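Glucuronoarabinoxylan endo-1,4-beta-xylanase (Clostridium papyrosolvens, PDB 4FMV) hydrolyses internal beta-1,4 linkages of xylan as a GH30 subfamily 8 endoxylanase, this chain holding the (beta/alpha)8 barrel and its attached beta domain, part of a longer protein. Local coordinates at residues F19-A24 / W265-P270; G39-S44 / K282-L287; M94-S99 / R108-K113; N213-L218 / M254-M259. All coordinates share one frame; numbering follows the deposited sequence.

Overall arrangement
Contacts 1 and 2 lie side by side near the seam where the first and last strands of the barrel meet. Contact 1 joins the ends of those strands, and contact 2 joins the turn that follows helix 31-40 to helix 282-291; a probable backbone hydrogen bond from Ser44 to Phe19 connects the two contacts. Both are buried, as is contact 4, where Met254 touches Phe19 of contact 1, but contact 4 relies on weak CH and water-mediated links. Contact 3 is the outlier, a hairpin centred about 29 Å from the centre of contact 1, partly buried and set apart by its salt bridges, whereas contacts 1 and 2 have aromatic and aliphatic packing.

Contact 1: F19-A24 / W265-P270; sequences FGASSA and WWITWP
The Ala24 methyl packs against the six-membered ring of Trp265, its CB 3.6 Å from Trp265 CH2. Ser22 comes to the same ring at Trp265 CZ3, with its OG 3.8 Å away. Trp265 can meet both because its CG stands opposite the backbone N (chi1 -179°), which brings the indole back to the other strand although its CB leaves away from it. Next to it Trp266 is sandwiched, Trp265 against one face and Trp269 against the opposite one, while Ala24 O lies at its edge, 3.5 Å from CE3.

The backbones are joined by Ser22 N, which donates to Trp265 O at 3.1 Å. Ser22 O accepts a CA-H...O contact from Trp266 CA at 3.1 Å, and Ala21 CB packs on Ile267 CG1 at 3.7 Å. Ser22 OG is held twice: it accepts from Ala24 N at 3.1 Å, forming an ST turn, and is hydrogen-bonded to Arg47 O on the next strand, which fixes the chain where it leaves the sheet. The parallel pairing of Ser22 with Trp266 joins the first strand to the eighth, the closure characteristic of a (beta/alpha)8 barrel.

Contact 2: G39-S44 / K282-L287; sequences GDLGYS and KRAYVL
The Tyr43 ring carries the Leu287 methyl CD2 over one face, 4.1 Å from the ring centroid and 27° off its normal, a CH-pi contact; at its edge, in the ring plane, lies Ala284 O. Tyr38, outside the two segments, meets the same ring edge-to-face. The other ring, Tyr285, receives Leu41 CD2 obliquely at 3.8 Å from its CD1, and has Lys282 CA at its edge. The contact thus joins the turn after the first helix of the (beta/alpha)8 barrel, 31-40, to the last helix, 282-291, which are neighbours because the barrel closes on itself.

Leu41 fits its two methyls to different partners. CD1 sits over the backbone of the last helix, 3.5 Å from Ala284 O and 3.9 Å from Ala284 CB, while CD2 turns to Tyr285, whose side chain crosses that of Leu41 at about a right angle. Leu287 holds CG opposite its backbone N (chi1 -176°), which carries CD2 onto the tyrosine face; the residue also packs on Tyr262 and Tyr264 of strand 261-266, so it fills the layer between helix and barrel wall.

Gly42, with positive phi, turns the chain out of helix 31-40, and Tyr43 follows it pointing its phenol at the last helix. Lys292, just beyond that helix, is hydrogen-bonded through NZ to both Gly39 O and Asp40 O, a second link to the end of helix 31-40. The polar centre of the packing is the Tyr43 hydroxyl, which donates to Ala284 O at 2.8 Å, lying in the carbonyl plane on a lone pair, with a C=O...O angle of 108°.

Contact 3: M94-S99 / R108-K113; sequences MQENFS and RLRYDK
Glu96 and Arg108 form a salt bridge on one face of a beta hairpin, their side chains crossing at a slant from paired strands. Arg108 NE donates to Glu96 OE1 at 2.8 Å with an angle of 164° at the hydrogen, in the plane of its guanidinium, though it meets the oxygen on the anti side and 23° out of the carboxylate plane; a weak bond from Arg108 NH2 goes to the same oxygen. Water 2 also donates to OE1, at 2.6 Å, and accepts from Tyr111 N, so OE1 receives two guanidinium N-H groups, one weakly, and a water. Arg110 forms its salt bridge with Asp112 instead, gripping both carboxylate oxygens side-on with NE and NH2, while its methylene CG lies against Glu96. Its NH1 reaches Gln95 O through water 1.

The flat and apolar contacts flank these charges. Phe98 CB lies over the centre of the Arg108 guanidinium, 3.5 Å above its plane, and the phenyl ring is tilted only 11° from that plane. With Arg108 extended from CG to NE, its CD also comes 3.6 Å from Phe98 CD1. At the other end Met94 CB meets Leu109 CD1 at 3.6 Å, the two chains running the same way.

The backbones pair as antiparallel strands. Glu96 and Arg108 form a hydrogen-bonded pair, Glu96 N to Arg108 O and Arg108 N to Glu96 O, each 2.9 Å, and Arg110 N bonds to Met94 O at 2.8 Å. Beyond the hairpin, helix 114-130 takes Met94 on Tyr120 and Leu109 on Tyr117. Strand 151-152 lies on the other side of strand 103-109, and Gln95, from the outer strand, bonds through NE2 to its Thr151 OG1.

Contact 4: N213-L218 / M254-M259; sequences NMAYPL and MVTGNM
Met214 O is approached by Gly257 CA at 3.4 Å, a CA-H...O contact with 137° at the hydrogen, and by the terminal methyl of Met259, whose CE lies 3.8 Å away. Met259 brings that methyl across by running extended beyond CG, reaching past Gly257 to the same carbonyl. Gly257 and Ala215 are the nearest backbones, their CA atoms 4.6 Å apart.

Apolar contact centres on Thr256. Its CG2 methyl is set against both Ala215 CB, at 4.2 Å, and Met214 CB, which lies 4.4 Å from that same CG2.

Water supplies the conventional hydrogen bonds. Water 3 accepts from Tyr216 N at 3.1 Å and donates to Gly257 O at 3.0 Å, stitching the residue at the N-cap of helix 217-221 to the turn that ends helix 240-255. Tyr216 points its hydroxyl elsewhere, to Asp187 and Ser186 of helix 183-190.

The contact thus joins two barrel connections outside the strands: a turn after a helix meets a loop before one. With no direct conventional bond found between the segments, a water and weak carbon-donor contacts link them, consistent with a comparatively light attachment.

Contact 1: F19-A24 / W265-P270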
loop_
_atom_site.group_PDB
_atom_site.type_symbol
_atom_site.label_atom_id
_atom_site.label_comp_id
_atom_site.label_asym_id
_atom_site.label_seq_id
_atom_site.Cartn_x
_atom_site.Cartn_y
_atom_site.Cartn_z
ATOM N N PHE A 19 -4.759 0.528 -3.790
ATOM C CA PHE A 19 -3.436 1.099 -4.042
ATOM C C PHE A 19 -3.538 2.563 -3.708
ATOM O O PHE A 19 -4.595 3.148 -3.866
ATOM C CB PHE A 19 -3.051 0.988 -5.529
ATOM C CG PHE A 19 -2.988 -0.427 -6.039
ATOM C CD1 PHE A 19 -4.129 -1.048 -6.509
ATOM C CD2 PHE A 19 -1.783 -1.126 -6.045
ATOM C CE1 PHE A 19 -4.088 -2.352 -6.973
ATOM C CE2 PHE A 19 -1.725 -2.428 -6.489
ATOM C CZ PHE A 19 -2.878 -3.048 -6.959
ATOM N N GLY A 20 -2.453 3.185 -3.274
ATOM C CA GLY A 20 -2.566 4.561 -2.810
ATOM C C GLY A 20 -1.236 5.133 -2.377
ATOM O O GLY A 20 -0.179 4.659 -2.797
ATOM N N ALA A 21 -1.302 6.159 -1.529
ATOM C CA ALA A 21 -0.127 6.900 -1.100
ATOM C C ALA A 21 -0.398 7.496 0.277
ATOM O O ALA A 21 -1.434 7.216 0.892
ATOM C CB ALA A 21 0.183 8.011 -2.122
ATOM N N SER A 22 0.498 8.347 0.757
ATOM C CA SER A 22 0.318 8.918 2.081
ATOM C C SER A 22 0.279 10.448 2.063
ATOM O O SER A 22 1.023 11.087 1.331
ATOM C CB SER A 22 1.428 8.433 3.021
ATOM O OG SER A 22 1.283 8.999 4.314
ATOM N N SER A 23 -0.602 11.020 2.873
ATOM C CA SER A 23 -0.652 12.474 3.089
ATOM C C SER A 23 0.206 12.935 4.285
ATOM O O SER A 23 0.123 14.094 4.700
ATOM C CB SER A 23 -2.102 12.964 3.227
ATOM O OG SER A 23 -2.821 12.221 4.200
ATOM N N ALA A 24 0.979 12.018 4.877
ATOM C CA ALA A 24 1.817 12.353 6.044
ATOM C C ALA A 24 2.704 13.558 5.787
ATOM O O ALA A 24 3.363 13.629 4.759
ATOM C CB ALA A 24 2.708 11.146 6.427
ATOM N N TRP A 265 4.696 6.034 -0.339
ATOM C CA TRP A 265 5.008 7.021 0.683
ATOM C C TRP A 265 4.360 8.383 0.303
ATOM O O TRP A 265 3.331 8.415 -0.388
ATOM C CB TRP A 265 6.528 7.077 0.905
ATOM C CG TRP A 265 7.039 8.030 1.946
ATOM C CD1 TRP A 265 8.206 8.742 1.883
ATOM C CD2 TRP A 265 6.431 8.378 3.207
ATOM N NE1 TRP A 265 8.355 9.514 3.013
ATOM C CE2 TRP A 265 7.280 9.311 3.839
ATOM C CE3 TRP A 265 5.253 8.001 3.855
ATOM C CZ2 TRP A 265 6.987 9.871 5.085
ATOM C CZ3 TRP A 265 4.964 8.558 5.100
ATOM C CH2 TRP A 265 5.828 9.483 5.697
ATOM N N TRP A 266 4.811 9.464 0.928
ATOM C CA TRP A 266 4.106 10.737 0.903
ATOM C C TRP A 266 3.939 11.438 -0.451
ATOM O O TRP A 266 4.698 11.213 -1.410
ATOM C CB TRP A 266 4.711 11.694 1.952
ATOM C CG TRP A 266 6.177 11.999 1.787
ATOM C CD1 TRP A 266 6.986 11.693 0.712
ATOM C CD2 TRP A 266 7.019 12.659 2.744
ATOM N NE1 TRP A 266 8.273 12.136 0.945
ATOM C CE2 TRP A 266 8.320 12.727 2.185
ATOM C CE3 TRP A 266 6.798 13.197 4.016
ATOM C CZ2 TRP A 266 9.386 13.322 2.854
ATOM C CZ3 TRP A 266 7.862 13.784 4.688
ATOM C CH2 TRP A 266 9.140 13.847 4.101
ATOM N N ILE A 267 2.916 12.295 -0.524
ATOM C CA ILE A 267 2.478 12.822 -1.805
ATOM C C ILE A 267 3.217 14.069 -2.280
ATOM O O ILE A 267 3.886 14.007 -3.318
ATOM C CB ILE A 267 0.952 13.060 -1.881
ATOM C CG1 ILE A 267 0.197 11.724 -1.808
ATOM C CG2 ILE A 267 0.614 13.776 -3.173
ATOM C CD1 ILE A 267 -1.255 11.863 -1.297
ATOM N N THR A 268 3.144 15.201 -1.584
ATOM C CA THR A 268 3.723 16.330 -2.303
ATOM C C THR A 268 5.117 16.602 -1.767
ATOM O O THR A 268 5.363 17.590 -1.082
ATOM C CB THR A 268 2.834 17.557 -1.972
ATOM O OG1 THR A 268 2.574 17.582 -0.556
ATOM C CG2 THR A 268 1.468 17.434 -2.681
ATOM N N TRP A 269 6.048 15.881 -2.372
ATOM C CA TRP A 269 7.467 15.876 -2.022
ATOM C C TRP A 269 8.218 15.453 -3.276
ATOM O O TRP A 269 7.645 14.737 -4.087
ATOM C CB TRP A 269 7.710 14.903 -0.874
ATOM C CG TRP A 269 7.133 15.389 0.425
ATOM C CD1 TRP A 269 5.885 15.136 0.929
ATOM C CD2 TRP A 269 7.794 16.215 1.389
ATOM N NE1 TRP A 269 5.726 15.765 2.146
ATOM C CE2 TRP A 269 6.889 16.420 2.457
ATOM C CE3 TRP A 269 9.065 16.797 1.455
ATOM C CZ2 TRP A 269 7.215 17.187 3.569
ATOM C CZ3 TRP A 269 9.386 17.564 2.564
ATOM C CH2 TRP A 269 8.466 17.749 3.605
ATOM N N PRO A 270 9.496 15.829 -3.417
ATOM C CA PRO A 270 10.306 15.408 -4.571
ATOM C C PRO A 270 10.459 13.887 -4.731
ATOM O O PRO A 270 10.480 13.401 -5.866
ATOM C CB PRO A 270 11.670 16.029 -4.275
ATOM C CG PRO A 270 11.344 17.265 -3.456
ATOM C CD PRO A 270 10.180 16.853 -2.598
#

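Contact 2: G39-S44 / K282-L287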
loop_
_atom_site.group_PDB
_atom_site.type_symbol
_atom_site.label_atom_id
_atom_site.label_comp_id
_atom_site.label_asym_id
_atom_site.label_seq_id
_atom_site.Cartn_x
_atom_site.Cartn_y
_atom_site.Cartn_z
ATOM N N GLY A 39 -9.154 10.948 -7.957
ATOM C CA GLY A 39 -10.001 10.847 -9.144
ATOM C C GLY A 39 -9.454 10.321 -10.465
ATOM O O GLY A 39 -9.799 9.210 -10.876
ATOM N N ASP A 40 -8.475 11.034 -11.035
ATOM C CA ASP A 40 -7.947 10.736 -12.370
ATOM C C ASP A 40 -7.229 9.398 -12.357
ATOM O O ASP A 40 -7.485 8.575 -13.217
ATOM C CB ASP A 40 -6.943 11.808 -12.870
ATOM C CG ASP A 40 -7.610 13.154 -13.198
ATOM O OD1 ASP A 40 -8.848 13.203 -13.299
ATOM O OD2 ASP A 40 -6.892 14.161 -13.354
ATOM N N LEU A 41 -6.311 9.210 -11.407
ATOM C CA LEU A 41 -5.566 7.953 -11.307
ATOM C C LEU A 41 -6.232 6.892 -10.429
ATOM O O LEU A 41 -5.691 5.795 -10.257
ATOM C CB LEU A 41 -4.138 8.188 -10.819
ATOM C CG LEU A 41 -3.344 9.218 -11.619
ATOM C CD1 LEU A 41 -1.895 9.302 -11.148
ATOM C CD2 LEU A 41 -3.408 8.949 -13.111
ATOM N N GLY A 42 -7.377 7.231 -9.848
ATOM C CA GLY A 42 -8.183 6.257 -9.126
ATOM C C GLY A 42 -7.560 5.617 -7.887
ATOM O O GLY A 42 -7.925 4.487 -7.539
ATOM N N TYR A 43 -6.644 6.309 -7.206
ATOM C CA TYR A 43 -6.080 5.754 -5.965
ATOM C C TYR A 43 -7.213 5.435 -4.984
ATOM O O TYR A 43 -8.130 6.247 -4.766
ATOM C CB TYR A 43 -5.105 6.697 -5.281
ATOM C CG TYR A 43 -3.798 6.914 -5.978
ATOM C CD1 TYR A 43 -3.589 6.475 -7.274
ATOM C CD2 TYR A 43 -2.752 7.550 -5.320
ATOM C CE1 TYR A 43 -2.368 6.712 -7.919
ATOM C CE2 TYR A 43 -1.555 7.791 -5.955
ATOM C CZ TYR A 43 -1.359 7.363 -7.241
ATOM O OH TYR A 43 -0.140 7.615 -7.859
ATOM N N SER A 44 -7.199 4.201 -4.491
ATOM C CA SER A 44 -8.222 3.689 -3.582
ATOM C C SER A 44 -7.865 3.615 -2.074
ATOM O O SER A 44 -8.647 3.101 -1.284
ATOM C CB SER A 44 -8.704 2.344 -4.114
ATOM O OG SER A 44 -7.565 1.532 -4.329
ATOM N N LYS A 282 5.834 11.153 -12.938
ATOM C CA LYS A 282 5.695 9.892 -13.666
ATOM C C LYS A 282 5.424 8.712 -12.734
ATOM O O LYS A 282 4.603 7.852 -13.052
ATOM C CB LYS A 282 6.922 9.633 -14.542
ATOM C CG LYS A 282 6.796 8.402 -15.445
ATOM C CD LYS A 282 7.934 8.405 -16.482
ATOM C CE LYS A 282 7.830 9.648 -17.378
ATOM N NZ LYS A 282 6.657 9.504 -18.292
ATOM N N ARG A 283 6.106 8.674 -11.587
ATOM C CA ARG A 283 5.900 7.614 -10.602
ATOM C C ARG A 283 4.438 7.470 -10.188
ATOM O O ARG A 283 3.982 6.355 -9.914
ATOM C CB ARG A 283 6.780 7.826 -9.359
ATOM C CG ARG A 283 8.257 7.458 -9.542
ATOM C CD ARG A 283 9.102 8.229 -8.529
ATOM N NE ARG A 283 9.145 9.635 -8.912
ATOM C CZ ARG A 283 9.475 10.635 -8.108
ATOM N NH1 ARG A 283 9.785 10.399 -6.851
ATOM N NH2 ARG A 283 9.474 11.881 -8.570
ATOM N N ALA A 284 3.697 8.580 -10.154
ATOM C CA ALA A 284 2.269 8.520 -9.815
ATOM C C ALA A 284 1.501 7.697 -10.842
ATOM O O ALA A 284 0.597 6.943 -10.492
ATOM C CB ALA A 284 1.666 9.942 -9.717
ATOM N N TYR A 285 1.864 7.857 -12.110
ATOM C CA TYR A 285 1.235 7.125 -13.207
ATOM C C TYR A 285 1.631 5.639 -13.199
ATOM O O TYR A 285 0.802 4.775 -13.500
ATOM C CB TYR A 285 1.584 7.765 -14.540
ATOM C CG TYR A 285 1.066 9.188 -14.682
ATOM C CD1 TYR A 285 -0.225 9.434 -15.136
ATOM C CD2 TYR A 285 1.860 10.277 -14.352
ATOM C CE1 TYR A 285 -0.708 10.732 -15.276
ATOM C CE2 TYR A 285 1.383 11.598 -14.490
ATOM C CZ TYR A 285 0.098 11.809 -14.944
ATOM O OH TYR A 285 -0.392 13.086 -15.094
ATOM N N VAL A 286 2.876 5.337 -12.831
ATOM C CA VAL A 286 3.268 3.939 -12.634
ATOM C C VAL A 286 2.292 3.270 -11.654
ATOM O O VAL A 286 1.751 2.200 -11.934
ATOM C CB VAL A 286 4.692 3.797 -12.072
ATOM C CG1 VAL A 286 4.956 2.304 -11.647
ATOM C CG2 VAL A 286 5.732 4.289 -13.085
ATOM N N LEU A 287 2.062 3.899 -10.504
ATOM C CA LEU A 287 1.129 3.330 -9.533
ATOM C C LEU A 287 -0.290 3.303 -10.089
ATOM O O LEU A 287 -1.056 2.367 -9.819
ATOM C CB LEU A 287 1.193 4.066 -8.191
ATOM C CG LEU A 287 0.338 3.526 -7.044
ATOM C CD1 LEU A 287 0.793 2.118 -6.667
ATOM C CD2 LEU A 287 0.437 4.445 -5.823
#

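Contact 3: M94-S99 / R108-K113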
loop_
_atom_site.group_PDB
_atom_site.type_symbol
_atom_site.label_atom_id
_atom_site.label_comp_id
_atom_site.label_asym_id
_atom_site.label_seq_id
_atom_site.Cartn_x
_atom_site.Cartn_y
_atom_site.Cartn_z
ATOM N N MET A 94 4.044 10.193 27.041
ATOM C CA MET A 94 3.987 8.734 27.155
ATOM C C MET A 94 5.328 8.023 26.918
ATOM O O MET A 94 5.438 6.812 27.152
ATOM C CB MET A 94 2.989 8.169 26.151
ATOM C CG MET A 94 1.573 8.750 26.211
ATOM S SD MET A 94 0.483 7.641 25.281
ATOM C CE MET A 94 -0.979 8.679 25.144
ATOM N N GLN A 95 6.309 8.762 26.410
ATOM C CA GLN A 95 7.653 8.251 26.119
ATOM C C GLN A 95 8.623 8.196 27.300
ATOM O O GLN A 95 8.480 8.923 28.277
ATOM C CB GLN A 95 8.291 9.047 24.990
ATOM C CG GLN A 95 7.605 8.899 23.652
ATOM C CD GLN A 95 8.245 9.790 22.621
ATOM O OE1 GLN A 95 8.298 11.009 22.795
ATOM N NE2 GLN A 95 8.756 9.196 21.551
ATOM N N GLU A 96 9.616 7.321 27.204
ATOM C CA GLU A 96 10.753 7.401 28.101
ATOM C C GLU A 96 11.993 7.032 27.334
ATOM O O GLU A 96 11.916 6.308 26.340
ATOM C CB GLU A 96 10.585 6.442 29.285
ATOM C CG GLU A 96 10.513 4.991 28.850
ATOM C CD GLU A 96 10.276 4.047 30.001
ATOM O OE1 GLU A 96 10.248 2.828 29.755
ATOM O OE2 GLU A 96 10.113 4.525 31.150
ATOM N N ASN A 97 13.138 7.526 27.803
ATOM C CA ASN A 97 14.421 7.081 27.293
ATOM C C ASN A 97 14.739 5.720 27.837
ATOM O O ASN A 97 14.274 5.359 28.909
ATOM C CB ASN A 97 15.539 8.031 27.709
ATOM C CG ASN A 97 15.524 9.310 26.922
ATOM O OD1 ASN A 97 15.827 9.320 25.726
ATOM N ND2 ASN A 97 15.164 10.403 27.581
ATOM N N PHE A 98 15.538 4.963 27.101
ATOM C CA PHE A 98 16.100 3.735 27.627
ATOM C C PHE A 98 17.436 3.553 26.938
ATOM O O PHE A 98 17.719 4.188 25.914
ATOM C CB PHE A 98 15.181 2.527 27.395
ATOM C CG PHE A 98 15.116 2.059 25.953
ATOM C CD1 PHE A 98 14.379 2.757 25.011
ATOM C CD2 PHE A 98 15.785 0.911 25.553
ATOM C CE1 PHE A 98 14.316 2.328 23.680
ATOM C CE2 PHE A 98 15.730 0.465 24.229
ATOM C CZ PHE A 98 14.993 1.181 23.290
ATOM N N SER A 99 18.262 2.690 27.503
ATOM C CA SER A 99 19.599 2.483 26.977
ATOM C C SER A 99 19.534 1.325 25.974
ATOM O O SER A 99 19.271 0.185 26.355
ATOM C CB SER A 99 20.554 2.171 28.137
ATOM O OG SER A 99 21.903 2.312 27.751
ATOM N N ARG A 108 11.188 4.904 23.880
ATOM C CA ARG A 108 10.154 3.884 23.759
ATOM C C ARG A 108 8.899 4.388 24.468
ATOM O O ARG A 108 8.972 5.340 25.251
ATOM C CB ARG A 108 10.616 2.564 24.383
ATOM C CG ARG A 108 10.841 2.622 25.884
ATOM C CD ARG A 108 11.375 1.306 26.424
ATOM N NE ARG A 108 11.575 1.317 27.870
ATOM C CZ ARG A 108 12.432 0.516 28.509
ATOM N NH1 ARG A 108 13.160 -0.371 27.838
ATOM N NH2 ARG A 108 12.567 0.601 29.827
ATOM N N LEU A 109 7.761 3.746 24.194
ATOM C CA LEU A 109 6.526 3.961 24.956
ATOM C C LEU A 109 6.684 3.376 26.343
ATOM O O LEU A 109 7.031 2.189 26.478
ATOM C CB LEU A 109 5.366 3.230 24.273
ATOM C CG LEU A 109 3.975 3.339 24.876
ATOM C CD1 LEU A 109 3.547 4.831 24.933
ATOM C CD2 LEU A 109 2.994 2.517 24.046
ATOM N N ARG A 110 6.430 4.189 27.373
ATOM C CA ARG A 110 6.424 3.689 28.738
ATOM C C ARG A 110 5.476 2.488 28.867
ATOM O O ARG A 110 4.363 2.514 28.342
ATOM C CB ARG A 110 6.001 4.800 29.695
ATOM C CG ARG A 110 7.098 5.815 29.963
ATOM C CD ARG A 110 6.548 7.024 30.678
ATOM N NE ARG A 110 5.799 6.629 31.859
ATOM C CZ ARG A 110 5.485 7.458 32.848
ATOM N NH1 ARG A 110 5.851 8.738 32.787
ATOM N NH2 ARG A 110 4.798 7.013 33.893
ATOM N N TYR A 111 5.908 1.436 29.549
ATOM C CA TYR A 111 5.022 0.277 29.765
ATOM C C TYR A 111 3.748 0.672 30.532
ATOM O O TYR A 111 2.653 0.151 30.272
ATOM C CB TYR A 111 5.746 -0.878 30.493
ATOM C CG TYR A 111 6.831 -1.585 29.679
ATOM C CD1 TYR A 111 7.296 -1.064 28.466
ATOM C CD2 TYR A 111 7.388 -2.791 30.129
ATOM C CE1 TYR A 111 8.307 -1.741 27.719
ATOM C CE2 TYR A 111 8.400 -3.467 29.398
ATOM C CZ TYR A 111 8.844 -2.938 28.195
ATOM O OH TYR A 111 9.828 -3.596 27.482
ATOM N N ASP A 112 3.877 1.616 31.455
ATOM C CA ASP A 112 2.705 2.056 32.214
ATOM C C ASP A 112 1.761 2.939 31.397
ATOM O O ASP A 112 0.717 3.356 31.904
ATOM C CB ASP A 112 3.094 2.707 33.555
ATOM C CG ASP A 112 3.921 3.977 33.398
ATOM O OD1 ASP A 112 4.140 4.444 32.245
ATOM O OD2 ASP A 112 4.334 4.527 34.445
ATOM N N LYS A 113 2.179 3.284 30.173
ATOM C CA LYS A 113 1.378 4.061 29.218
ATOM C C LYS A 113 0.672 3.262 28.126
ATOM O O LYS A 113 0.099 3.848 27.210
ATOM C CB LYS A 113 2.190 5.211 28.581
ATOM C CG LYS A 113 2.695 6.266 29.567
ATOM C CD LYS A 113 1.568 7.014 30.277
ATOM C CE LYS A 113 2.106 8.013 31.312
ATOM N NZ LYS A 113 1.028 8.966 31.748
HETATM O O HOH W 1 7.084 10.314 30.370
HETATM O O HOH W 2 8.593 1.294 30.958
#

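Contact 4: N213-L218 / M254-M259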
loop_
_atom_site.group_PDB
_atom_site.type_symbol
_atom_site.label_atom_id
_atom_site.label_comp_id
_atom_site.label_asym_id
_atom_site.label_seq_id
_atom_site.Cartn_x
_atom_site.Cartn_y
_atom_site.Cartn_z
ATOM N N ASN A 213 11.978 -12.402 0.005
ATOM C CA ASN A 213 11.518 -12.042 1.351
ATOM C C ASN A 213 10.176 -11.339 1.339
ATOM O O ASN A 213 9.661 -10.955 2.384
ATOM C CB ASN A 213 12.587 -11.258 2.137
ATOM C CG ASN A 213 13.692 -12.187 2.670
ATOM O OD1 ASN A 213 13.395 -13.310 3.036
ATOM N ND2 ASN A 213 14.953 -11.740 2.652
ATOM N N MET A 214 9.607 -11.184 0.149
ATOM C CA MET A 214 8.253 -10.657 0.012
ATOM C C MET A 214 7.203 -11.730 0.293
ATOM O O MET A 214 6.061 -11.412 0.636
ATOM C CB MET A 214 8.037 -10.059 -1.379
ATOM C CG MET A 214 8.906 -8.838 -1.672
ATOM S SD MET A 214 8.639 -8.133 -3.325
ATOM C CE MET A 214 9.991 -6.933 -3.398
ATOM N N ALA A 215 7.570 -12.998 0.110
ATOM C CA ALA A 215 6.685 -14.114 0.445
ATOM C C ALA A 215 6.745 -14.350 1.955
ATOM O O ALA A 215 7.800 -14.197 2.577
ATOM C CB ALA A 215 7.117 -15.396 -0.316
ATOM N N TYR A 216 5.627 -14.722 2.554
ATOM C CA TYR A 216 5.588 -14.882 4.008
ATOM C C TYR A 216 4.784 -16.130 4.335
ATOM O O TYR A 216 3.614 -16.026 4.620
ATOM C CB TYR A 216 4.933 -13.649 4.663
ATOM C CG TYR A 216 5.164 -13.487 6.151
ATOM C CD1 TYR A 216 5.870 -14.444 6.896
ATOM C CD2 TYR A 216 4.664 -12.385 6.817
ATOM C CE1 TYR A 216 6.073 -14.278 8.271
ATOM C CE2 TYR A 216 4.858 -12.213 8.189
ATOM C CZ TYR A 216 5.557 -13.154 8.905
ATOM O OH TYR A 216 5.742 -12.946 10.260
ATOM N N PRO A 217 5.405 -17.317 4.261
ATOM C CA PRO A 217 4.649 -18.555 4.512
ATOM C C PRO A 217 3.860 -18.566 5.825
ATOM O O PRO A 217 2.711 -19.027 5.847
ATOM C CB PRO A 217 5.743 -19.620 4.559
ATOM C CG PRO A 217 6.785 -19.088 3.620
ATOM C CD PRO A 217 6.784 -17.595 3.821
ATOM N N LEU A 218 4.448 -18.102 6.918
ATOM C CA LEU A 218 3.722 -18.168 8.191
ATOM C C LEU A 218 2.438 -17.325 8.143
ATOM O O LEU A 218 1.374 -17.752 8.602
ATOM C CB LEU A 218 4.599 -17.708 9.352
ATOM C CG LEU A 218 3.914 -17.804 10.710
ATOM C CD1 LEU A 218 3.433 -19.232 10.967
ATOM C CD2 LEU A 218 4.849 -17.347 11.824
ATOM N N MET A 254 2.535 -8.098 -5.681
ATOM C CA MET A 254 1.306 -8.774 -6.080
ATOM C C MET A 254 1.520 -10.264 -6.315
ATOM O O MET A 254 0.724 -11.084 -5.870
ATOM C CB MET A 254 0.737 -8.142 -7.365
ATOM C CG MET A 254 0.189 -6.723 -7.180
ATOM S SD MET A 254 -1.294 -6.659 -6.150
ATOM C CE MET A 254 -0.753 -5.826 -4.667
ATOM N N VAL A 255 2.595 -10.599 -7.028
ATOM C CA VAL A 255 2.811 -11.957 -7.529
ATOM C C VAL A 255 3.554 -12.856 -6.520
ATOM O O VAL A 255 3.051 -13.906 -6.113
ATOM C CB VAL A 255 3.470 -11.952 -8.945
ATOM C CG1 VAL A 255 3.933 -13.376 -9.354
ATOM C CG2 VAL A 255 2.493 -11.372 -9.987
ATOM N N THR A 256 4.772 -12.476 -6.160
ATOM C CA THR A 256 5.480 -13.165 -5.080
ATOM C C THR A 256 4.893 -12.893 -3.681
ATOM O O THR A 256 4.755 -13.810 -2.870
ATOM C CB THR A 256 6.970 -12.821 -5.106
ATOM O OG1 THR A 256 7.482 -13.224 -6.375
ATOM C CG2 THR A 256 7.734 -13.606 -4.027
ATOM N N GLY A 257 4.534 -11.642 -3.403
ATOM C CA GLY A 257 4.050 -11.293 -2.079
ATOM C C GLY A 257 2.601 -11.670 -1.815
ATOM O O GLY A 257 2.198 -11.834 -0.656
ATOM N N ASN A 258 1.816 -11.829 -2.879
ATOM C CA ASN A 258 0.366 -12.061 -2.749
ATOM C C ASN A 258 -0.315 -11.001 -1.880
ATOM O O ASN A 258 -1.322 -11.247 -1.214
ATOM C CB ASN A 258 0.046 -13.471 -2.243
ATOM C CG ASN A 258 0.296 -14.532 -3.297
ATOM O OD1 ASN A 258 -0.552 -14.797 -4.149
ATOM N ND2 ASN A 258 1.473 -15.137 -3.254
ATOM N N MET A 259 0.216 -9.796 -1.930
ATOM C CA MET A 259 -0.279 -8.752 -1.048
ATOM C C MET A 259 -1.599 -8.190 -1.517
ATOM O O MET A 259 -1.908 -8.219 -2.718
ATOM C CB MET A 259 0.781 -7.674 -0.882
ATOM C CG MET A 259 2.028 -8.301 -0.254
ATOM S SD MET A 259 3.139 -7.098 0.410
ATOM C CE MET A 259 4.212 -8.188 1.362
HETATM O O HOH W 3 2.944 -14.071 1.256
#